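Local coordinates for putative NADH-flavin reductase (Streptococcus pneumoniae TIGR4, PDB 4R01), which probably binds NAD(P)H through a Rossmann fold and may act as an NADH-flavin reductase, at residues A152-P157 with S180-Y184; F172-E176 with S206-K210. One frame throughout, in Å; residues are numbered along the deposited sequence.

From the N terminus, the chain first lays down the alternating strands and helices of the Rossmann core; both contacts come after strand 145-150, in the C-terminal part of the chain. Strand 154-156 waits for strand 181-183, and contact 1 closes that loop as a small two-stranded parallel sheet. Inside the loop, after strand 165-168, lies 172-176, which meets its partner only when the chain returns through helix 184-196 to strand 203-209, closing contact 2. The two closures therefore cross rather than nest. They also touch: a probable hydrogen bond from Glu-209 N to Gln-181 O (2.8 Å) ties the small sheet to the main one, and the Phe-172 ring, from the loop, packs on Val-153 and Ser-180.

Contact 1: residues A152-P157 with S180-Y184; sequences AVDFIP and SQISY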
loop_
_atom_site.group_PDB
_atom_site.type_symbol
_atom_site.label_atom_id
_atom_site.label_comp_id
_atom_site.label_asym_id
_atom_site.label_seq_id
_atom_site.Cartn_x
_atom_site.Cartn_y
_atom_site.Cartn_z
ATOM N N ALA A 152 6.254 0.169 16.221
ATOM C CA ALA A 152 5.884 -0.037 14.830
ATOM C C ALA A 152 4.470 0.476 14.589
ATOM O O ALA A 152 3.779 0.867 15.529
ATOM C CB ALA A 152 5.993 -1.499 14.461
ATOM N N VAL A 153 4.048 0.479 13.328
ATOM C CA VAL A 153 2.709 0.928 12.969
ATOM C C VAL A 153 1.657 0.083 13.671
ATOM O O VAL A 153 0.737 0.609 14.299
ATOM C CB VAL A 153 2.487 0.867 11.449
ATOM C CG1 VAL A 153 1.032 1.160 11.109
ATOM C CG2 VAL A 153 3.423 1.836 10.746
ATOM N N ASP A 154 1.807 -1.232 13.566
ATOM C CA ASP A 154 0.933 -2.163 14.262
ATOM C C ASP A 154 1.585 -2.584 15.577
ATOM O O ASP A 154 2.517 -3.388 15.591
ATOM C CB ASP A 154 0.631 -3.380 13.386
ATOM C CG ASP A 154 -0.557 -4.177 13.889
ATOM O OD1 ASP A 154 -1.412 -3.602 14.596
ATOM O OD2 ASP A 154 -0.644 -5.380 13.567
ATOM N N PHE A 155 1.115 -2.056 16.681
ATOM C CA PHE A 155 1.661 -2.285 17.999
ATOM C C PHE A 155 0.700 -3.170 18.769
ATOM O O PHE A 155 -0.404 -2.789 19.073
ATOM C CB PHE A 155 1.806 -0.933 18.682
ATOM C CG PHE A 155 2.762 -0.887 19.813
ATOM C CD1 PHE A 155 3.767 -1.799 19.942
ATOM C CD2 PHE A 155 2.645 0.088 20.745
ATOM C CE1 PHE A 155 4.636 -1.740 20.984
ATOM C CE2 PHE A 155 3.512 0.164 21.780
ATOM C CZ PHE A 155 4.513 -0.749 21.901
ATOM N N ILE A 156 1.126 -4.373 19.067
ATOM C CA ILE A 156 0.215 -5.401 19.560
ATOM C C ILE A 156 0.518 -5.836 20.996
ATOM O O ILE A 156 1.572 -6.416 21.266
ATOM C CB ILE A 156 0.246 -6.640 18.638
ATOM C CG1 ILE A 156 0.032 -6.220 17.180
ATOM C CG2 ILE A 156 -0.802 -7.653 19.060
ATOM C CD1 ILE A 156 0.553 -7.213 16.162
ATOM N N PRO A 157 -0.420 -5.550 21.921
ATOM C CA PRO A 157 -0.328 -5.828 23.361
ATOM C C PRO A 157 0.094 -7.255 23.700
ATOM O O PRO A 157 1.122 -7.450 24.346
ATOM C CB PRO A 157 -1.751 -5.563 23.853
ATOM C CG PRO A 157 -2.259 -4.521 22.939
ATOM C CD PRO A 157 -1.675 -4.852 21.586
ATOM N N SER A 180 5.304 -3.373 9.026
ATOM C CA SER A 180 5.731 -2.702 10.246
ATOM C C SER A 180 4.837 -3.094 11.419
ATOM O O SER A 180 3.768 -2.515 11.616
ATOM C CB SER A 180 5.722 -1.185 10.058
ATOM O OG SER A 180 6.062 -0.525 11.265
ATOM N N GLN A 181 5.276 -4.086 12.187
ATOM C CA GLN A 181 4.536 -4.540 13.360
ATOM C C GLN A 181 5.505 -4.942 14.463
ATOM O O GLN A 181 6.659 -5.262 14.187
ATOM C CB GLN A 181 3.621 -5.717 13.015
ATOM C CG GLN A 181 4.374 -6.973 12.602
ATOM C CD GLN A 181 3.466 -8.170 12.406
ATOM O OE1 GLN A 181 2.733 -8.256 11.423
ATOM N NE2 GLN A 181 3.518 -9.107 13.345
ATOM N N ILE A 182 5.039 -4.913 15.708
ATOM C CA ILE A 182 5.829 -5.427 16.824
ATOM C C ILE A 182 4.944 -5.679 18.045
ATOM O O ILE A 182 3.952 -4.982 18.266
ATOM C CB ILE A 182 6.988 -4.466 17.201
ATOM C CG1 ILE A 182 8.031 -5.187 18.059
ATOM C CG2 ILE A 182 6.464 -3.212 17.896
ATOM C CD1 ILE A 182 9.276 -4.371 18.324
ATOM N N SER A 183 5.298 -6.697 18.822
ATOM C CA SER A 183 4.575 -7.012 20.048
ATOM C C SER A 183 5.055 -6.118 21.183
ATOM O O SER A 183 6.148 -5.556 21.115
ATOM C CB SER A 183 4.762 -8.480 20.423
ATOM O OG SER A 183 6.116 -8.751 20.734
ATOM N N TYR A 184 4.237 -5.985 22.223
ATOM C CA TYR A 184 4.641 -5.232 23.405
ATOM C C TYR A 184 5.869 -5.875 24.037
ATOM O O TYR A 184 6.774 -5.181 24.496
ATOM C CB TYR A 184 3.498 -5.142 24.419
ATOM C CG TYR A 184 2.518 -4.017 24.153
ATOM C CD1 TYR A 184 2.311 -3.534 22.865
ATOM C CD2 TYR A 184 1.809 -3.426 25.196
ATOM C CE1 TYR A 184 1.418 -2.506 22.620
ATOM C CE2 TYR A 184 0.916 -2.393 24.961
ATOM C CZ TYR A 184 0.724 -1.937 23.670
ATOM O OH TYR A 184 -0.161 -0.910 23.426
#
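Val-153 N donates an almost straight hydrogen bond to Ser-180 OG (3.1 Å, 175° at the hydrogen), and next to it Asp-154 N is bonded to Ser-180 O at 3.0 Å. The serine hydroxyl reaches Val-153 because it stands opposite its own backbone nitrogen (chi1 177°), and a side chain this short suits a buried spot beside Ala-152. Beyond it, 154-156 and 181-183 pair as parallel strands. Ile-182 binds both ways, its N to Asp-154 O (2.9 Å) and its O receiving Ile-156 N, while Tyr-184 N closes the series on Ile-156 O from above that carbonyl's plane. Ser-183 fits the helix start as N-cap, its OG bonded to Asp-186 N.

On the apolar face, Ile-182 CG2 lies between Ala-152 CB and Phe-155 CD1, 3.7 Å from the latter. Tyr-184 CE1 sits over the centre of the Phe-155 ring, the planes inclined at 40°, and Pro-157 CA makes a CH-pi contact over the tyrosine face, 3.5 Å from its centroid. The tyrosine is thus wedged between phenylalanine and proline, its OH bonded to Asp-72 of the second subunit. On the other face Asp-154 pairs with Lys-129 of that subunit. Backbone bonds and aromatic packing together thus fix the start of helix 184-196, while the Asp-154 carboxylate and the Tyr-184 hydroxyl reach into the subunit interface.

Contact 2: residues F172-E176 with S206-K210; sequences FTTNE and SLLEK
Leu-208 and Lys-210 make the side-chain contacts by which the last strand of the main Rossmann-fold sheet, 203-209, meets the irregular loop 172-176. No hydrogen bond joins the two segments; strand side chains pack on the loop's backbone and side chains. At the start, Ser-206 has its OG bonded to Gly-169 O, which fastens the strand to the chain just after strand 165-168. Leu-207 faces the other way, packing on Tyr-165 and Val-149, as alternation along a strand requires.

Leu-208 then points at the loop, and its branched end suits a buried place between two chain sections. A chi1 of 63° puts CG between the backbone N and the carbonyl carbon, and the turn about the next bond (chi2 89°) sets CD2 and CD1 against successive parts of the loop. CD2 comes up against Thr-173, 3.2 Å from Thr-173 O and 3.8 Å from Thr-173 CB, the two side chains crossing at about a right angle. CD1 lies by the next peptide, 4.0 Å from Asn-175 N.

Glu-209 O lies 3.7 Å from Asn-175 CB, a van der Waals contact, while Glu-209 OE2 bonds to Gln-181 NE2. Asparagine suits this buried loop position, since its OD1 accepts bonds from Lys-177 N and Ile-179 N and so fixes the amide's position.

Lys-210, exposed and poorly ordered at the chain's end, passes obliquely along that amide. Its NZ folds back to a salt bridge with Glu-209 OE1, the hydrogen bond in it weak, while its aliphatic part meets the amide; as modelled, Lys-210 CD lies 3.4 Å from Asn-175 ND2.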
loop_
_atom_site.group_PDB
_atom_site.type_symbol
_atom_site.label_atom_id
_atom_site.label_comp_id
_atom_site.label_asym_id
_atom_site.label_seq_id
_atom_site.Cartn_x
_atom_site.Cartn_y
_atom_site.Cartn_z
ATOM N N PHE A 172 10.593 6.013 8.879
ATOM C CA PHE A 172 9.758 4.818 8.795
ATOM C C PHE A 172 10.474 3.663 8.095
ATOM O O PHE A 172 11.038 3.825 7.010
ATOM C CB PHE A 172 8.446 5.136 8.074
ATOM C CG PHE A 172 7.608 3.924 7.769
ATOM C CD1 PHE A 172 7.012 3.203 8.788
ATOM C CD2 PHE A 172 7.408 3.515 6.462
ATOM C CE1 PHE A 172 6.239 2.092 8.509
ATOM C CE2 PHE A 172 6.638 2.408 6.176
ATOM C CZ PHE A 172 6.053 1.695 7.202
ATOM N N THR A 173 10.438 2.498 8.732
ATOM C CA THR A 173 11.164 1.324 8.274
ATOM C C THR A 173 10.250 0.103 8.336
ATOM O O THR A 173 9.360 0.032 9.179
ATOM C CB THR A 173 12.440 1.098 9.128
ATOM O OG1 THR A 173 13.344 2.190 8.925
ATOM C CG2 THR A 173 13.145 -0.203 8.769
ATOM N N THR A 174 10.446 -0.837 7.420
ATOM C CA THR A 174 9.716 -2.095 7.447
ATOM C C THR A 174 10.706 -3.245 7.552
ATOM O O THR A 174 11.914 -3.030 7.460
ATOM C CB THR A 174 8.853 -2.277 6.190
ATOM O OG1 THR A 174 9.699 -2.538 5.061
ATOM C CG2 THR A 174 8.019 -1.030 5.924
ATOM N N ASN A 175 10.208 -4.461 7.751
ATOM C CA ASN A 175 11.068 -5.631 7.639
ATOM C C ASN A 175 11.097 -6.088 6.182
ATOM O O ASN A 175 10.586 -5.388 5.310
ATOM C CB ASN A 175 10.609 -6.760 8.568
ATOM C CG ASN A 175 9.189 -7.228 8.291
ATOM O OD1 ASN A 175 8.661 -7.061 7.193
ATOM N ND2 ASN A 175 8.570 -7.837 9.296
ATOM N N GLU A 176 11.668 -7.263 5.926
ATOM C CA GLU A 176 11.838 -7.755 4.558
ATOM C C GLU A 176 10.510 -8.060 3.862
ATOM O O GLU A 176 10.468 -8.224 2.644
ATOM C CB GLU A 176 12.724 -9.005 4.546
ATOM C CG GLU A 176 12.077 -10.233 5.168
ATOM C CD GLU A 176 12.960 -11.465 5.101
ATOM O OE1 GLU A 176 14.107 -11.354 4.616
ATOM O OE2 GLU A 176 12.508 -12.546 5.532
ATOM N N SER A 206 13.336 3.913 16.704
ATOM C CA SER A 206 12.111 3.173 16.419
ATOM C C SER A 206 12.371 1.670 16.448
ATOM O O SER A 206 13.482 1.216 16.163
ATOM C CB SER A 206 11.528 3.590 15.066
ATOM O OG SER A 206 12.485 3.447 14.033
ATOM N N LEU A 207 11.341 0.903 16.795
ATOM C CA LEU A 207 11.473 -0.544 16.939
ATOM C C LEU A 207 10.438 -1.288 16.099
ATOM O O LEU A 207 9.343 -0.776 15.863
ATOM C CB LEU A 207 11.344 -0.943 18.411
ATOM C CG LEU A 207 12.420 -0.382 19.342
ATOM C CD1 LEU A 207 12.071 -0.661 20.799
ATOM C CD2 LEU A 207 13.769 -0.979 18.990
ATOM N N LEU A 208 10.788 -2.493 15.651
ATOM C CA LEU A 208 9.884 -3.295 14.830
ATOM C C LEU A 208 10.351 -4.743 14.767
ATOM O O LEU A 208 11.516 -5.032 15.024
ATOM C CB LEU A 208 9.763 -2.679 13.427
ATOM C CG LEU A 208 10.943 -2.552 12.448
ATOM C CD1 LEU A 208 11.113 -3.792 11.553
ATOM C CD2 LEU A 208 10.858 -1.257 11.635
ATOM N N GLU A 209 9.430 -5.647 14.440
ATOM C CA GLU A 209 9.695 -7.088 14.466
ATOM C C GLU A 209 10.598 -7.545 13.320
ATOM O O GLU A 209 10.643 -6.907 12.270
ATOM C CB GLU A 209 8.376 -7.865 14.419
ATOM C CG GLU A 209 8.491 -9.356 14.699
ATOM C CD GLU A 209 7.203 -10.098 14.402
ATOM O OE1 GLU A 209 7.268 -11.288 14.024
ATOM O OE2 GLU A 209 6.124 -9.488 14.541
ATOM N N LYS A 210 11.299 -8.658 13.545
ATOM C CA LYS A 210 12.154 -9.321 12.553
ATOM C C LYS A 210 13.384 -8.494 12.209
ATOM O O LYS A 210 14.493 -9.024 12.120
ATOM C CB LYS A 210 11.368 -9.638 11.277
ATOM C CG LYS A 210 10.106 -10.456 11.508
ATOM C CD LYS A 210 9.513 -10.937 10.194
ATOM C CE LYS A 210 8.219 -11.706 10.424
ATOM N NZ LYS A 210 7.105 -10.806 10.837
#